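Local coordinates for protein toll-like receptor 13 (Mus musculus, PDB 4Z0C) that recognises bacterial 23S ribosomal RNA through its leucine-rich-repeat ectodomain and signals via MYD88 and TRAF6 to activate NF-kappa-B, at residues S314-N320 / C338-N344. Sequence-based numbering, arbitrary orientation.
Sequences SDLIYLN and CQLSFIN. With NAG (2-acetamido-2-deoxy-beta-D-glucopyranose), chain P.
Ile317 and Ser341 carry the shortest backbone link between 314-320 and 338-344: Ser341 N donates to Ile317 O over 2.8 Å with an N-H...O angle of 167°. The same carbonyl also takes a weak bond from Phe342 N, so two successive amides share one acceptor. Upstream, Gln339 N reaches Leu316 O (3.2 Å); downstream, Leu319 N returns a bond to Phe342 O (3.1 Å), and a weak one runs from Asn344 N to Leu319 O. The lines from the first to the last CA of each segment run 6° apart, and the pairs Tyr318-Phe342 and Leu319-Ile343 qualify as parallel beta bridges.

Apolar contacts fill the side on which Leu319 and Ile343 lie. Leu340 CD2 sits 3.8 Å from Leu319 CD1 and also meets Leu316 CB, while the CD1 atoms of Leu319 and Ile343 touch with their side chains alongside each other. Leu316 and Leu319 continue this packing onto helix 293-302.

On the other side, Tyr318 and Phe342 meet through their CB atoms (3.9 Å), not their rings. Tyr318 CG stands between its own backbone N and carbonyl carbon (chi1 58°), turning the phenol away from 338-344, with the sugar on Asn320 over one ring face. Asn320 CB approaches the Phe342 ring near its plane, at the edge, 4.1 Å from CE2.

Asn320 ND2 is bonded covalently to C1 of N-acetylglucosamine (1.4 Å). Asn344 OD1 lies against Asn320 CB but hydrogen-bonds to Arg346 N.

Strands 318-319 and 342-343 thus form a small parallel sheet, separate from the run containing 307-309 and 332-334, as LRR 12 and LRR 13 stack as successive turns of a leucine-rich-repeat solenoid.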
# COMPACT_ATOMS: atom_id res chain seq x y z
N SER A 314 -35.55 -6.29 -3.44
CA SER A 314 -35.36 -5.54 -2.22
C SER A 314 -36.34 -5.89 -1.08
O SER A 314 -36.07 -5.61 0.08
CB SER A 314 -35.40 -4.04 -2.53
OG SER A 314 -36.45 -3.73 -3.44
N ASP A 315 -37.47 -6.51 -1.42
CA ASP A 315 -38.44 -6.90 -0.40
C ASP A 315 -38.16 -8.27 0.23
O ASP A 315 -38.93 -8.74 1.07
CB ASP A 315 -39.87 -6.87 -0.95
CG ASP A 315 -40.43 -5.46 -1.02
OD1 ASP A 315 -39.84 -4.55 -0.41
OD2 ASP A 315 -41.45 -5.26 -1.71
N LEU A 316 -37.08 -8.92 -0.21
CA LEU A 316 -36.66 -10.16 0.45
C LEU A 316 -35.72 -9.78 1.61
O LEU A 316 -34.57 -9.38 1.40
CB LEU A 316 -35.98 -11.12 -0.53
CG LEU A 316 -36.77 -11.65 -1.73
CD1 LEU A 316 -35.96 -12.71 -2.49
CD2 LEU A 316 -38.16 -12.20 -1.33
N ILE A 317 -36.24 -9.85 2.84
CA ILE A 317 -35.49 -9.48 4.03
C ILE A 317 -35.18 -10.72 4.89
O ILE A 317 -34.11 -10.85 5.47
CB ILE A 317 -36.24 -8.41 4.83
CG1 ILE A 317 -36.54 -7.22 3.92
CG2 ILE A 317 -35.43 -7.99 6.10
CD1 ILE A 317 -37.20 -6.05 4.62
N TYR A 318 -36.14 -11.62 4.98
CA TYR A 318 -35.89 -12.95 5.54
C TYR A 318 -36.59 -14.04 4.72
O TYR A 318 -37.61 -13.80 4.07
CB TYR A 318 -36.28 -13.04 7.01
CG TYR A 318 -37.73 -12.71 7.31
CD1 TYR A 318 -38.12 -11.41 7.60
CD2 TYR A 318 -38.70 -13.71 7.31
CE1 TYR A 318 -39.44 -11.11 7.88
CE2 TYR A 318 -40.03 -13.42 7.58
CZ TYR A 318 -40.39 -12.12 7.86
OH TYR A 318 -41.71 -11.83 8.12
N LEU A 319 -36.02 -15.24 4.76
CA LEU A 319 -36.63 -16.40 4.15
C LEU A 319 -36.59 -17.54 5.15
O LEU A 319 -35.55 -18.15 5.37
CB LEU A 319 -35.91 -16.78 2.85
CG LEU A 319 -36.12 -15.82 1.69
CD1 LEU A 319 -34.99 -15.94 0.68
CD2 LEU A 319 -37.46 -16.09 1.02
N ASN A 320 -37.72 -17.83 5.78
CA ASN A 320 -37.74 -18.88 6.79
C ASN A 320 -38.99 -19.72 6.74
O ASN A 320 -39.37 -20.32 7.74
CB ASN A 320 -37.54 -18.27 8.19
CG ASN A 320 -38.65 -17.29 8.57
OD1 ASN A 320 -39.40 -16.82 7.72
ND2 ASN A 320 -38.74 -16.98 9.87
N CYS A 338 -30.20 -8.57 -2.65
CA CYS A 338 -31.49 -8.31 -2.02
C CYS A 338 -31.24 -7.58 -0.69
O CYS A 338 -30.24 -6.87 -0.56
CB CYS A 338 -32.23 -9.62 -1.78
SG CYS A 338 -32.57 -10.56 -3.29
N GLN A 339 -32.12 -7.74 0.28
CA GLN A 339 -31.91 -7.13 1.60
C GLN A 339 -31.95 -8.20 2.69
O GLN A 339 -32.38 -7.94 3.79
CB GLN A 339 -32.97 -6.07 1.88
CG GLN A 339 -32.98 -4.92 0.88
CD GLN A 339 -31.77 -4.03 1.04
OE1 GLN A 339 -31.42 -3.66 2.16
NE2 GLN A 339 -31.13 -3.68 -0.06
N LEU A 340 -31.51 -9.40 2.37
CA LEU A 340 -31.64 -10.52 3.28
C LEU A 340 -30.75 -10.36 4.49
O LEU A 340 -29.55 -10.06 4.36
CB LEU A 340 -31.28 -11.82 2.55
CG LEU A 340 -32.25 -12.24 1.45
CD1 LEU A 340 -31.62 -13.30 0.55
CD2 LEU A 340 -33.57 -12.75 2.08
N SER A 341 -31.33 -10.53 5.68
CA SER A 341 -30.51 -10.59 6.88
C SER A 341 -30.75 -11.89 7.63
O SER A 341 -30.01 -12.24 8.53
CB SER A 341 -30.72 -9.36 7.77
OG SER A 341 -32.03 -9.31 8.32
N PHE A 342 -31.78 -12.62 7.25
CA PHE A 342 -32.02 -13.89 7.93
C PHE A 342 -32.45 -14.96 6.96
O PHE A 342 -33.29 -14.73 6.10
CB PHE A 342 -33.06 -13.74 9.06
CG PHE A 342 -33.19 -14.98 9.91
CD1 PHE A 342 -32.23 -15.30 10.86
CD2 PHE A 342 -34.27 -15.84 9.74
CE1 PHE A 342 -32.36 -16.45 11.64
CE2 PHE A 342 -34.40 -16.99 10.51
CZ PHE A 342 -33.45 -17.29 11.46
N ILE A 343 -31.85 -16.14 7.11
CA ILE A 343 -32.21 -17.26 6.25
C ILE A 343 -31.97 -18.52 7.07
O ILE A 343 -31.06 -18.56 7.89
CB ILE A 343 -31.38 -17.25 4.94
CG1 ILE A 343 -32.01 -18.11 3.85
CG2 ILE A 343 -29.91 -17.63 5.19
CD1 ILE A 343 -31.70 -17.57 2.49
N ASN A 344 -32.81 -19.54 6.90
CA ASN A 344 -32.63 -20.75 7.68
C ASN A 344 -33.03 -22.06 7.00
O ASN A 344 -33.22 -22.13 5.81
CB ASN A 344 -33.32 -20.61 9.05
CG ASN A 344 -34.83 -20.70 8.96
OD1 ASN A 344 -35.41 -20.92 7.88
ND2 ASN A 344 -35.49 -20.55 10.10
C1 NAG P . -39.77 -16.01 10.16
C2 NAG P . -40.67 -16.75 11.16
C3 NAG P . -41.63 -15.81 11.90
C4 NAG P . -40.88 -14.61 12.47
C5 NAG P . -40.07 -13.91 11.38
C6 NAG P . -39.23 -12.76 11.95
C7 NAG P . -41.42 -19.08 10.75
C8 NAG P . -42.62 -19.86 10.30
N2 NAG P . -41.43 -17.78 10.45
O3 NAG P . -42.30 -16.47 12.96
O4 NAG P . -41.82 -13.72 13.07
O5 NAG P . -39.22 -14.80 10.68
O6 NAG P . -38.14 -13.21 12.74
O7 NAG P . -40.52 -19.65 11.35